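Local coordinates for protein putative cathepsin d (Ixodes ricinus, PDB 5N7Q) that probably cleaves proteins as a pepsin-like aspartic endopeptidase, and is bound here to the inhibitor pepstatin A, at residues 242-247 / 298-303; 265-270 / 285-290; 82-87 / 106-111; 41-46 / 75-80. One frame throughout, in Å; residues are numbered along the deposited sequence. Where two conformers were deposited one is given.

The four contacts form two pairs, one in each lobe of a pepsin-like fold. Contacts 1 and 2 touch each other in the C-terminal lobe and share the sheet of strands 287-292 and 295-304. Contacts 3 and 4 touch in the N-terminal lobe, where the flap hairpin 69-79/82-95 meets strands 42-45 and 103-112. Contacts 1 and 4 are buried; contacts 2 and 3 are only partly so. Contact 3 is true strand pairing, with backbone bonds and a bulge. The others rest on side chains: an amide grip in contact 1, a tyrosine hydroxyl on a loop carbonyl in contact 2, and an indole-phenol bond in contact 4.

Contact 1 (242-247 / 298-303); sequences SLNQYL and CVSGFM
The side-chain amide of Asn244 reaches from the helix to the strand and uses both of its ends. OD1 accepts a hydrogen bond from Ser300 OG at 2.7 Å. The serine oxygen lies in the plane of the amide carbonyl, on a lone pair of OD1. On the other branch, ND2 donates to Phe302 O at 3.0 Å, a somewhat bent bond of 154° at the hydrogen. The acceptor stays close to the Asn244 amide plane, yet ND2 sits above the backbone carbonyl plane of Phe302 and misses its lone pairs. The amide thus spends its acceptor on Ser300 and its donor on the Phe302 carbonyl.

Beside this polar grip is an apolar one. Leu243 sets CD2 over one face of the Phe302 ring, 3.9 Å from the ring centroid, as a CH-pi contact. The methyl is shifted toward the rim, with CD2 3.7 Å from Phe302 CG. One turn on, Leu247 CD1 meets Phe302 CD2 at 4.1 Å, the two side chains crossing at about a right angle. Helix 237-247 is thereby packed on strand 295-304 in the C-terminal lobe of the bilobal pepsin fold.

Behind the first shell, Ser300 makes an ST turn. Its OG accepts from Phe302 N at 3.3 Å while donating to Asn244. With OG anti to the backbone N (chi1 171°), the hydroxyl lies between the helix amide and its own chain. Asn244 ND2 has a second acceptor in Val240 O, within the helix. Farther out, Cys298 is joined to Cys261 by a disulfide, and Met303 packs on the bound inhibitor.

Contact 2 (265-270 / 285-290); sequences ESLPNV and DYVLKV
The hydroxyl of Tyr286 donates to a loop carbonyl, with OH 2.7 Å from Pro268 O. The approach lies in the carbonyl plane, and the angle from Pro268 C through O to the hydroxyl is 153°. The acceptor also lies in the plane of the tyrosine ring, at its edge, 3.3 Å from Tyr286 CE2.

Apolar groups close in around that bond. Leu267 brings its CB to 3.4 Å from Tyr286 OH, at the end of the ring. Val270 approaches with one methyl, CG2, which is 3.8 Å from Tyr286 CE2; the two side chains cross at about a right angle. Leu267 also extends past the tyrosine to the next residue, and its CD1 meets Val287 CG2 at 4.0 Å.

Tyr286 closes a short helix, and Val287 is the first residue to leave helical geometry and open the strand. CG of Tyr286 stands between its backbone N and carbonyl carbon, the crowded position, with chi1 69°. That rotation sends the ring across to the loop.

In the C-terminal lobe of the pepsin-like fold, the contact ties the loop before strand 270-274 to the junction of helix 283-286 and strand 287-292. Leu247 of helix 237-247 packs on both Pro268 and Tyr286. The tyrosine ring also meets the Phe302 ring of strand 295-304, and Ser206 of strand 198-206 bonds to Asn269 O.

Contact 3 (82-87 / 106-111); sequences GNVEGF and GEALVV
The Phe87 ring lies across the Glu107 side chain, with Glu107 CB over one face, 3.9 Å from the ring centroid. This is a CH-pi contact. The ring and the carboxylate are turned 44° apart. The glutamate oxygens are held elsewhere: OE1 bonds Ser46 OG and OE2 bonds Ser89 OG. Leu109 comes to the edge of the same ring, its CD1 4.0 Å from Phe87 CD1.

Glu85 and Val110 lie side by side and point the same way, with Glu85 CG 3.5 Å from Val110 CB. Val84 points to the face away from Glu85, and its CG2 touches Ala108 CB at 3.5 Å, just before strand 103-112 turns a corner at Leu109. Val84 has chi1 61°, which sets CG2 anti to the backbone N and against Ala108.

Antiparallel backbone bonds carry this pairing, with one irregularity. Glu85 O accepts from both Leu109 N, at 2.9 Å, and Val110 N, at 3.1 Å. Two residues thus face one, a classic beta bulge, and the register shifts by one before Gly86.

Strand 82-95 is the second arm of the flap hairpin. It sits between strands 69-79 and 103-112, and Val84 and Ala108 pack on Trp43 of strand 42-45.

Contact 4 (41-46 / 75-80); sequences NLWLPS and FTIVYG
Trp43 reaches from strand 42-45 toward the flap hairpin of the pepsin fold, whose first arm is strand 69-79. Its CB meets the end of the Phe75 ring, 4.1 Å from CZ. CG stands between the backbone N and the carbonyl carbon (chi1 63°), bringing the pyrrole edge of the indole to Ile77 and Tyr79. Trp43 CD1 then touches Ile77 CD1 at 4.1 Å. At the next atom the contact becomes polar: Trp43 NE1 donates to Tyr79 OH at 2.9 Å. The hydroxyl lies almost in the indole plane, but the bond is bent to 137° at the hydrogen. Ile124 of strand 123-126 also packs on Trp43.

Tyr79 corresponds to the flap tyrosine of pepsin-like peptidases. Its side chain is about 4 Å from that of Asp36, a predicted active-site residue, and it packs on the bound inhibitor. The indole N-H probably helps to hold the phenol beside the cleft. Ile77 CG2 lies over one face of the Tyr79 ring, while Ile77 CD1 meets Asn41 CB at 3.5 Å. Asn41 OD1 in turn accepts from Val134 N. A water in the plane of the phenol is 2.7 Å from Tyr79 OH and donates to Asn41 O at 2.8 Å.

Contact 1 (242-247 / 298-303)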
loop_
_atom_site.group_PDB
_atom_site.type_symbol
_atom_site.label_atom_id
_atom_site.label_comp_id
_atom_site.label_asym_id
_atom_site.label_seq_id
_atom_site.Cartn_x
_atom_site.Cartn_y
_atom_site.Cartn_z
ATOM N N SER A 242 19.560 -1.553 14.063
ATOM C CA SER A 242 19.543 -1.730 15.509
ATOM C C SER A 242 18.333 -2.512 16.012
ATOM O O SER A 242 18.464 -3.380 16.884
ATOM C CB SER A 242 19.642 -0.390 16.221
ATOM O OG SER A 242 20.842 0.273 15.851
ATOM N N LEU A 243 17.152 -2.216 15.466
ATOM C CA LEU A 243 15.968 -2.975 15.835
ATOM C C LEU A 243 16.168 -4.457 15.520
ATOM O O LEU A 243 15.900 -5.306 16.357
ATOM C CB LEU A 243 14.724 -2.427 15.131
ATOM C CG LEU A 243 13.400 -3.133 15.408
ATOM C CD1 LEU A 243 13.091 -3.252 16.886
ATOM C CD2 LEU A 243 12.281 -2.388 14.698
ATOM N N ASN A 244 16.613 -4.746 14.308
ATOM C CA ASN A 244 16.898 -6.135 13.958
ATOM C C ASN A 244 17.972 -6.790 14.817
ATOM O O ASN A 244 17.808 -7.945 15.176
ATOM C CB ASN A 244 17.178 -6.280 12.462
ATOM C CG ASN A 244 15.899 -6.327 11.663
ATOM O OD1 ASN A 244 15.192 -7.347 11.706
ATOM N ND2 ASN A 244 15.545 -5.232 11.012
ATOM N N GLN A 245 19.000 -6.044 15.201
ATOM C CA GLN A 245 19.991 -6.569 16.153
ATOM C C GLN A 245 19.345 -6.986 17.472
ATOM O O GLN A 245 19.635 -8.083 17.988
ATOM C CB GLN A 245 21.070 -5.526 16.414
ATOM C CG GLN A 245 22.264 -6.155 17.131
ATOM C CD GLN A 245 23.391 -5.176 17.279
ATOM O OE1 GLN A 245 23.673 -4.397 16.356
ATOM N NE2 GLN A 245 24.047 -5.196 18.431
ATOM N N TYR A 246 18.450 -6.145 17.998
ATOM C CA TYR A 246 17.734 -6.468 19.236
ATOM C C TYR A 246 16.881 -7.725 19.071
ATOM O O TYR A 246 16.739 -8.513 20.003
ATOM C CB TYR A 246 16.845 -5.281 19.615
ATOM C CG TYR A 246 16.215 -5.340 20.985
ATOM C CD1 TYR A 246 16.972 -5.068 22.125
ATOM C CD2 TYR A 246 14.854 -5.576 21.158
ATOM C CE1 TYR A 246 16.403 -5.075 23.380
ATOM C CE2 TYR A 246 14.277 -5.600 22.417
ATOM C CZ TYR A 246 15.052 -5.307 23.548
ATOM O OH TYR A 246 14.483 -5.312 24.815
ATOM N N LEU A 247 16.275 -7.889 17.886
ATOM C CA LEU A 247 15.395 -9.043 17.620
ATOM C C LEU A 247 16.115 -10.321 17.235
ATOM O O LEU A 247 15.486 -11.394 17.168
ATOM C CB LEU A 247 14.383 -8.685 16.538
ATOM C CG LEU A 247 13.444 -7.507 16.821
ATOM C CD1 LEU A 247 12.581 -7.250 15.599
ATOM C CD2 LEU A 247 12.562 -7.719 18.037
ATOM N N CYS A 298 11.912 -17.053 7.455
ATOM C CA CYS A 298 11.138 -16.178 8.337
ATOM C C CYS A 298 11.767 -14.801 8.246
ATOM O O CYS A 298 12.868 -14.573 8.787
ATOM C CB CYS A 298 11.142 -16.719 9.753
ATOM S SG CYS A 298 10.240 -18.287 9.828
ATOM N N VAL A 299 11.063 -13.909 7.559
ATOM C CA VAL A 299 11.593 -12.588 7.234
ATOM C C VAL A 299 11.138 -11.592 8.302
ATOM O O VAL A 299 9.971 -11.534 8.677
ATOM C CB VAL A 299 11.124 -12.178 5.830
ATOM C CG1 VAL A 299 11.387 -10.700 5.549
ATOM C CG2 VAL A 299 11.791 -13.064 4.795
ATOM N N SER A 300 12.074 -10.793 8.795
ATOM C CA SER A 300 11.735 -9.712 9.676
ATOM C C SER A 300 10.942 -8.660 8.914
ATOM O O SER A 300 11.381 -8.200 7.860
ATOM C CB SER A 300 12.997 -9.056 10.203
ATOM O OG SER A 300 12.652 -7.868 10.901
ATOM N N GLY A 301 9.829 -8.256 9.470
ATOM C CA GLY A 301 8.994 -7.236 8.855
ATOM C C GLY A 301 9.486 -5.814 9.015
ATOM O O GLY A 301 8.738 -4.890 8.721
ATOM N N PHE A 302 10.715 -5.629 9.474
ATOM C CA PHE A 302 11.348 -4.310 9.541
ATOM C C PHE A 302 12.539 -4.287 8.630
ATOM O O PHE A 302 13.520 -5.006 8.875
ATOM C CB PHE A 302 11.722 -3.925 10.977
ATOM C CG PHE A 302 10.607 -4.115 11.932
ATOM C CD1 PHE A 302 9.609 -3.176 12.036
ATOM C CD2 PHE A 302 10.525 -5.268 12.695
ATOM C CE1 PHE A 302 8.553 -3.386 12.897
ATOM C CE2 PHE A 302 9.481 -5.480 13.562
ATOM C CZ PHE A 302 8.474 -4.528 13.652
ATOM N N MET A 303 12.479 -3.491 7.564
ATOM C CA MET A 303 13.513 -3.389 6.563
ATOM C C MET A 303 13.999 -1.941 6.404
ATOM O O MET A 303 13.249 -0.995 6.568
ATOM C CB MET A 303 13.038 -3.969 5.239
ATOM C CG MET A 303 11.822 -3.288 4.658
ATOM S SD MET A 303 11.428 -3.833 2.980
ATOM C CE MET A 303 12.530 -2.877 1.969
#

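Contact 2 (265-270 / 285-290)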
loop_
_atom_site.group_PDB
_atom_site.type_symbol
_atom_site.label_atom_id
_atom_site.label_comp_id
_atom_site.label_asym_id
_atom_site.label_seq_id
_atom_site.Cartn_x
_atom_site.Cartn_y
_atom_site.Cartn_z
ATOM N N GLU A 265 8.861 -17.634 18.854
ATOM C CA GLU A 265 8.001 -17.460 20.024
ATOM C C GLU A 265 8.647 -16.658 21.159
ATOM O O GLU A 265 7.953 -16.201 22.061
ATOM C CB GLU A 265 7.513 -18.796 20.559
ATOM C CG GLU A 265 6.641 -19.602 19.614
ATOM C CD GLU A 265 5.411 -18.821 19.185
ATOM O OE1 GLU A 265 4.675 -18.299 20.058
ATOM O OE2 GLU A 265 5.192 -18.718 17.960
ATOM N N SER A 266 9.972 -16.521 21.136
ATOM C CA SER A 266 10.669 -15.708 22.116
ATOM C C SER A 266 10.795 -14.230 21.716
ATOM O O SER A 266 11.318 -13.443 22.483
ATOM C CB SER A 266 12.051 -16.296 22.398
ATOM O OG SER A 266 11.907 -17.566 23.045
ATOM N N LEU A 267 10.347 -13.862 20.511
ATOM C CA LEU A 267 10.502 -12.488 20.018
ATOM C C LEU A 267 9.569 -11.513 20.735
ATOM O O LEU A 267 8.433 -11.827 21.001
ATOM C CB LEU A 267 10.235 -12.424 18.525
ATOM C CG LEU A 267 11.222 -13.081 17.581
ATOM C CD1 LEU A 267 10.581 -13.238 16.212
ATOM C CD2 LEU A 267 12.495 -12.286 17.458
ATOM N N PRO A 268 10.071 -10.343 21.102
ATOM C CA PRO A 268 9.237 -9.337 21.754
ATOM C C PRO A 268 8.327 -8.548 20.817
ATOM O O PRO A 268 8.579 -8.450 19.612
ATOM C CB PRO A 268 10.282 -8.402 22.375
ATOM C CG PRO A 268 11.397 -8.447 21.401
ATOM C CD PRO A 268 11.446 -9.854 20.878
ATOM N N ASN A 269 7.276 -7.973 21.380
ATOM C CA ASN A 269 6.446 -7.030 20.632
ATOM C C ASN A 269 7.277 -5.803 20.234
ATOM O O ASN A 269 8.265 -5.452 20.910
ATOM C CB ASN A 269 5.209 -6.611 21.444
ATOM C CG ASN A 269 4.244 -7.773 21.714
ATOM O OD1 ASN A 269 4.379 -8.857 21.178
ATOM N ND2 ASN A 269 3.269 -7.541 22.602
ATOM N N VAL A 270 6.870 -5.151 19.145
ATOM C CA VAL A 270 7.405 -3.854 18.720
ATOM C C VAL A 270 6.243 -2.869 18.670
ATOM O O VAL A 270 5.191 -3.180 18.134
ATOM C CB VAL A 270 8.108 -3.953 17.361
ATOM C CG1 VAL A 270 8.580 -2.612 16.844
ATOM C CG2 VAL A 270 9.310 -4.897 17.441
ATOM N N ASP A 285 2.420 -10.679 14.054
ATOM C CA ASP A 285 2.119 -9.587 13.128
ATOM C C ASP A 285 3.307 -9.237 12.223
ATOM O O ASP A 285 3.124 -8.975 11.036
ATOM C CB ASP A 285 1.715 -8.325 13.880
ATOM C CG ASP A 285 0.486 -8.520 14.753
ATOM O OD1 ASP A 285 -0.521 -9.076 14.268
ATOM O OD2 ASP A 285 0.528 -8.102 15.938
ATOM N N TYR A 286 4.538 -9.258 12.764
ATOM C CA TYR A 286 5.662 -8.689 12.008
ATOM C C TYR A 286 6.615 -9.659 11.340
ATOM O O TYR A 286 7.468 -9.240 10.598
ATOM C CB TYR A 286 6.422 -7.653 12.841
ATOM C CG TYR A 286 7.223 -8.165 14.022
ATOM C CD1 TYR A 286 8.372 -8.940 13.856
ATOM C CD2 TYR A 286 6.874 -7.802 15.337
ATOM C CE1 TYR A 286 9.127 -9.344 14.946
ATOM C CE2 TYR A 286 7.639 -8.205 16.423
ATOM C CZ TYR A 286 8.757 -8.987 16.208
ATOM O OH TYR A 286 9.523 -9.386 17.295
ATOM N N VAL A 287 6.445 -10.957 11.545
ATOM C CA VAL A 287 7.256 -11.962 10.842
ATOM C C VAL A 287 6.497 -12.440 9.624
ATOM O O VAL A 287 5.362 -12.879 9.739
ATOM C CB VAL A 287 7.622 -13.153 11.752
ATOM C CG1 VAL A 287 8.364 -14.246 10.972
ATOM C CG2 VAL A 287 8.432 -12.674 12.942
ATOM N N LEU A 288 7.137 -12.347 8.469
ATOM C CA LEU A 288 6.546 -12.778 7.202
ATOM C C LEU A 288 7.172 -14.085 6.754
ATOM O O LEU A 288 8.385 -14.168 6.633
ATOM C CB LEU A 288 6.757 -11.707 6.129
ATOM C CG LEU A 288 6.116 -11.995 4.752
ATOM C CD1 LEU A 288 4.614 -11.877 4.796
ATOM C CD2 LEU A 288 6.706 -11.054 3.717
ATOM N N LYS A 289 6.346 -15.089 6.472
ATOM C CA LYS A 289 6.803 -16.333 5.822
ATOM C C LYS A 289 7.016 -16.079 4.349
ATOM O O LYS A 289 6.104 -15.596 3.664
ATOM C CB LYS A 289 5.780 -17.462 5.939
ATOM C CG LYS A 289 6.224 -18.747 5.224
ATOM C CD LYS A 289 5.133 -19.809 5.232
ATOM C CE LYS A 289 5.466 -20.953 4.294
ATOM N NZ LYS A 289 4.352 -21.939 4.280
ATOM N N VAL A 290 8.211 -16.399 3.864
ATOM C CA VAL A 290 8.596 -16.230 2.460
ATOM C C VAL A 290 9.278 -17.528 2.038
ATOM O O VAL A 290 10.024 -18.113 2.803
ATOM C CB VAL A 290 9.559 -15.041 2.279
ATOM C CG1 VAL A 290 10.106 -14.949 0.852
ATOM C CG2 VAL A 290 8.840 -13.742 2.600
#

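Contact 3 (82-87 / 106-111)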
loop_
_atom_site.group_PDB
_atom_site.type_symbol
_atom_site.label_atom_id
_atom_site.label_comp_id
_atom_site.label_asym_id
_atom_site.label_seq_id
_atom_site.Cartn_x
_atom_site.Cartn_y
_atom_site.Cartn_z
ATOM N N GLY A 82 9.923 -1.306 -8.621
ATOM C CA GLY A 82 9.800 -1.415 -10.054
ATOM C C GLY A 82 9.669 -0.072 -10.745
ATOM O O GLY A 82 9.809 0.981 -10.136
ATOM N N ASN A 83 9.403 -0.123 -12.042
ATOM C CA ASN A 83 9.133 1.093 -12.778
ATOM C C ASN A 83 8.283 0.841 -13.979
ATOM O O ASN A 83 8.143 -0.290 -14.449
ATOM C CB ASN A 83 10.409 1.692 -13.281
ATOM C CG ASN A 83 11.023 0.831 -14.310
ATOM O OD1 ASN A 83 11.019 1.138 -15.509
ATOM N ND2 ASN A 83 11.506 -0.292 -13.867
ATOM N N VAL A 84 7.726 1.939 -14.476
ATOM C CA VAL A 84 6.768 1.888 -15.580
ATOM C C VAL A 84 6.926 3.115 -16.464
ATOM O O VAL A 84 7.231 4.213 -15.992
ATOM C CB VAL A 84 5.304 1.693 -15.061
ATOM C CG1 VAL A 84 4.870 2.840 -14.181
ATOM C CG2 VAL A 84 4.324 1.439 -16.201
ATOM N N GLU A 85 6.744 2.912 -17.762
ATOM C CA GLU A 85 6.687 4.023 -18.695
ATOM C C GLU A 85 5.724 3.700 -19.825
ATOM O O GLU A 85 5.498 2.534 -20.183
ATOM C CB GLU A 85 8.075 4.378 -19.215
ATOM C CG GLU A 85 8.725 3.332 -20.055
ATOM C CD GLU A 85 10.064 3.779 -20.628
ATOM O OE1 GLU A 85 10.298 3.517 -21.840
ATOM O OE2 GLU A 85 10.861 4.391 -19.869
ATOM N N GLY A 86 5.078 4.736 -20.340
ATOM C CA GLY A 86 4.177 4.576 -21.473
ATOM C C GLY A 86 3.579 5.929 -21.820
ATOM O O GLY A 86 4.257 6.949 -21.660
ATOM N N PHE A 87 2.303 5.952 -22.185
ATOM C CA PHE A 87 1.602 7.197 -22.516
ATOM C C PHE A 87 0.257 7.266 -21.838
ATOM O O PHE A 87 -0.358 6.232 -21.533
ATOM C CB PHE A 87 1.449 7.341 -24.046
ATOM C CG PHE A 87 0.645 6.243 -24.681
ATOM C CD1 PHE A 87 1.251 5.050 -25.070
ATOM C CD2 PHE A 87 -0.725 6.377 -24.860
ATOM C CE1 PHE A 87 0.495 4.029 -25.642
ATOM C CE2 PHE A 87 -1.470 5.359 -25.425
ATOM C CZ PHE A 87 -0.871 4.187 -25.818
ATOM N N GLY A 106 -2.388 5.617 -17.254
ATOM C CA GLY A 106 -1.201 5.310 -18.039
ATOM C C GLY A 106 -1.365 3.995 -18.787
ATOM O O GLY A 106 -1.771 2.987 -18.200
ATOM N N GLU A 107 -1.065 4.011 -20.087
ATOM C CA GLU A 107 -0.961 2.790 -20.873
ATOM C C GLU A 107 0.496 2.404 -20.862
ATOM O O GLU A 107 1.342 3.041 -21.513
ATOM C CB GLU A 107 -1.428 3.014 -22.307
ATOM C CG GLU A 107 -2.875 3.429 -22.457
ATOM C CD GLU A 107 -3.453 3.048 -23.816
ATOM O OE1 GLU A 107 -3.148 1.943 -24.308
ATOM O OE2 GLU A 107 -4.260 3.834 -24.360
ATOM N N ALA A 108 0.811 1.344 -20.136
ATOM C CA ALA A 108 2.198 0.915 -19.937
ATOM C C ALA A 108 2.741 0.159 -21.145
ATOM O O ALA A 108 2.094 -0.755 -21.651
ATOM C CB ALA A 108 2.269 0.059 -18.691
ATOM N N LEU A 109 3.909 0.594 -21.610
ATOM C CA LEU A 109 4.679 -0.083 -22.658
ATOM C C LEU A 109 5.923 -0.779 -22.147
ATOM O O LEU A 109 6.304 -1.809 -22.717
ATOM C CB LEU A 109 5.067 0.912 -23.761
ATOM C CG LEU A 109 3.931 1.680 -24.419
ATOM C CD1 LEU A 109 4.488 2.671 -25.440
ATOM C CD2 LEU A 109 2.955 0.737 -25.096
ATOM N N VAL A 110 6.576 -0.210 -21.131
ATOM C CA VAL A 110 7.803 -0.788 -20.586
ATOM C C VAL A 110 7.655 -0.855 -19.071
ATOM O O VAL A 110 7.367 0.141 -18.423
ATOM C CB VAL A 110 9.049 0.021 -21.018
ATOM C CG1 VAL A 110 10.330 -0.546 -20.411
ATOM C CG2 VAL A 110 9.175 0.006 -22.540
ATOM N N VAL A 111 7.923 -2.043 -18.527
ATOM C CA VAL A 111 7.792 -2.292 -17.101
ATOM C C VAL A 111 9.079 -2.960 -16.666
ATOM O O VAL A 111 9.621 -3.827 -17.372
ATOM C CB VAL A 111 6.546 -3.153 -16.776
ATOM C CG1 VAL A 111 6.497 -3.546 -15.302
ATOM C CG2 VAL A 111 5.270 -2.398 -17.156
#

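Contact 4 (41-46 / 75-80)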
loop_
_atom_site.group_PDB
_atom_site.type_symbol
_atom_site.label_atom_id
_atom_site.label_comp_id
_atom_site.label_asym_id
_atom_site.label_seq_id
_atom_site.Cartn_x
_atom_site.Cartn_y
_atom_site.Cartn_z
ATOM N N ASN A 41 -0.885 7.580 -9.248
ATOM C CA ASN A 41 -1.222 7.317 -10.661
ATOM C C ASN A 41 -1.927 5.983 -10.835
ATOM O O ASN A 41 -1.635 5.016 -10.102
ATOM C CB ASN A 41 0.043 7.316 -11.517
ATOM C CG ASN A 41 0.627 8.697 -11.672
ATOM O OD1 ASN A 41 1.333 9.159 -10.793
ATOM N ND2 ASN A 41 0.289 9.379 -12.772
ATOM N N LEU A 42 -2.825 5.928 -11.817
ATOM C CA LEU A 42 -3.406 4.680 -12.304
ATOM C C LEU A 42 -2.694 4.283 -13.591
ATOM O O LEU A 42 -2.539 5.102 -14.501
ATOM C CB LEU A 42 -4.889 4.860 -12.604
ATOM C CG LEU A 42 -5.642 3.696 -13.260
ATOM C CD1 LEU A 42 -5.634 2.393 -12.492
ATOM C CD2 LEU A 42 -7.048 4.192 -13.505
ATOM N N TRP A 43 -2.275 3.022 -13.688
ATOM C CA TRP A 43 -1.772 2.517 -14.982
ATOM C C TRP A 43 -2.088 1.044 -15.154
ATOM O O TRP A 43 -2.287 0.318 -14.187
ATOM C CB TRP A 43 -0.273 2.776 -15.178
ATOM C CG TRP A 43 0.626 2.079 -14.198
ATOM C CD1 TRP A 43 1.121 2.605 -13.011
ATOM C CD2 TRP A 43 1.103 0.742 -14.266
ATOM N NE1 TRP A 43 1.872 1.672 -12.368
ATOM C CE2 TRP A 43 1.849 0.503 -13.087
ATOM C CE3 TRP A 43 0.925 -0.308 -15.176
ATOM C CZ2 TRP A 43 2.489 -0.716 -12.842
ATOM C CZ3 TRP A 43 1.564 -1.526 -14.924
ATOM C CH2 TRP A 43 2.314 -1.711 -13.757
ATOM N N LEU A 44 -2.155 0.644 -16.419
ATOM C CA LEU A 44 -2.469 -0.722 -16.863
ATOM C C LEU A 44 -1.616 -1.046 -18.075
ATOM O O LEU A 44 -1.181 -0.126 -18.790
ATOM C CB LEU A 44 -3.947 -0.844 -17.230
ATOM C CG LEU A 44 -4.937 -0.686 -16.069
ATOM C CD1 LEU A 44 -6.323 -0.476 -16.603
ATOM C CD2 LEU A 44 -4.829 -1.846 -15.082
ATOM N N PRO A 45 -1.384 -2.351 -18.344
ATOM C CA PRO A 45 -0.643 -2.700 -19.570
ATOM C C PRO A 45 -1.427 -2.322 -20.827
ATOM O O PRO A 45 -2.624 -2.506 -20.871
ATOM C CB PRO A 45 -0.520 -4.236 -19.470
ATOM C CG PRO A 45 -0.817 -4.562 -18.017
ATOM C CD PRO A 45 -1.848 -3.552 -17.640
ATOM N N SER A 46 -0.740 -1.799 -21.837
ATOM C CA SER A 46 -1.393 -1.383 -23.096
ATOM C C SER A 46 -1.551 -2.542 -24.087
ATOM O O SER A 46 -0.648 -3.352 -24.213
ATOM C CB SER A 46 -0.517 -0.345 -23.768
ATOM O OG SER A 46 -1.156 0.211 -24.881
ATOM N N PHE A 75 4.625 9.192 -19.886
ATOM C CA PHE A 75 4.705 9.151 -18.418
ATOM C C PHE A 75 5.757 8.124 -18.003
ATOM O O PHE A 75 5.965 7.130 -18.676
ATOM C CB PHE A 75 3.352 8.884 -17.760
ATOM C CG PHE A 75 2.973 7.426 -17.713
ATOM C CD1 PHE A 75 2.397 6.809 -18.806
ATOM C CD2 PHE A 75 3.202 6.668 -16.565
ATOM C CE1 PHE A 75 2.068 5.453 -18.770
ATOM C CE2 PHE A 75 2.871 5.326 -16.521
ATOM C CZ PHE A 75 2.311 4.716 -17.624
ATOM N N THR A 76 6.401 8.404 -16.871
ATOM C CA THR A 76 7.370 7.480 -16.281
ATOM C C THR A 76 7.222 7.561 -14.778
ATOM O O THR A 76 7.117 8.645 -14.199
ATOM C CB THR A 76 8.820 7.763 -16.707
ATOM O OG1 THR A 76 9.670 6.702 -16.250
ATOM C CG2 THR A 76 9.315 9.117 -16.199
ATOM N N ILE A 77 7.197 6.394 -14.145
ATOM C CA ILE A 77 7.079 6.352 -12.686
ATOM C C ILE A 77 8.097 5.381 -12.145
ATOM O O ILE A 77 8.282 4.281 -12.710
ATOM C CB ILE A 77 5.675 5.933 -12.182
ATOM C CG1 ILE A 77 4.572 6.646 -12.949
ATOM C CG2 ILE A 77 5.536 6.216 -10.687
ATOM C CD1 ILE A 77 3.173 6.152 -12.659
ATOM N N VAL A 78 8.732 5.793 -11.053
ATOM C CA VAL A 78 9.707 4.983 -10.357
ATOM C C VAL A 78 9.133 4.609 -8.993
ATOM O O VAL A 78 8.746 5.496 -8.233
ATOM C CB VAL A 78 11.015 5.778 -10.191
ATOM C CG1 VAL A 78 12.093 4.944 -9.512
ATOM C CG2 VAL A 78 11.537 6.223 -11.550
ATOM N N TYR A 79 9.101 3.307 -8.712
ATOM C CA TYR A 79 8.705 2.800 -7.407
ATOM C C TYR A 79 9.879 2.156 -6.690
ATOM O O TYR A 79 10.928 1.892 -7.289
ATOM C CB TYR A 79 7.641 1.727 -7.583
ATOM C CG TYR A 79 6.387 2.203 -8.287
ATOM C CD1 TYR A 79 5.383 2.843 -7.606
ATOM C CD2 TYR A 79 6.211 1.984 -9.648
ATOM C CE1 TYR A 79 4.227 3.277 -8.253
ATOM C CE2 TYR A 79 5.086 2.426 -10.308
ATOM C CZ TYR A 79 4.087 3.040 -9.629
ATOM O OH TYR A 79 2.991 3.456 -10.341
ATOM N N GLY A 80 9.710 1.894 -5.403
ATOM C CA GLY A 80 10.724 1.134 -4.688
ATOM C C GLY A 80 11.014 -0.208 -5.312
ATOM O O GLY A 80 12.175 -0.630 -5.324
HETATM O O HOH W 1 0.973 4.793 -9.196
#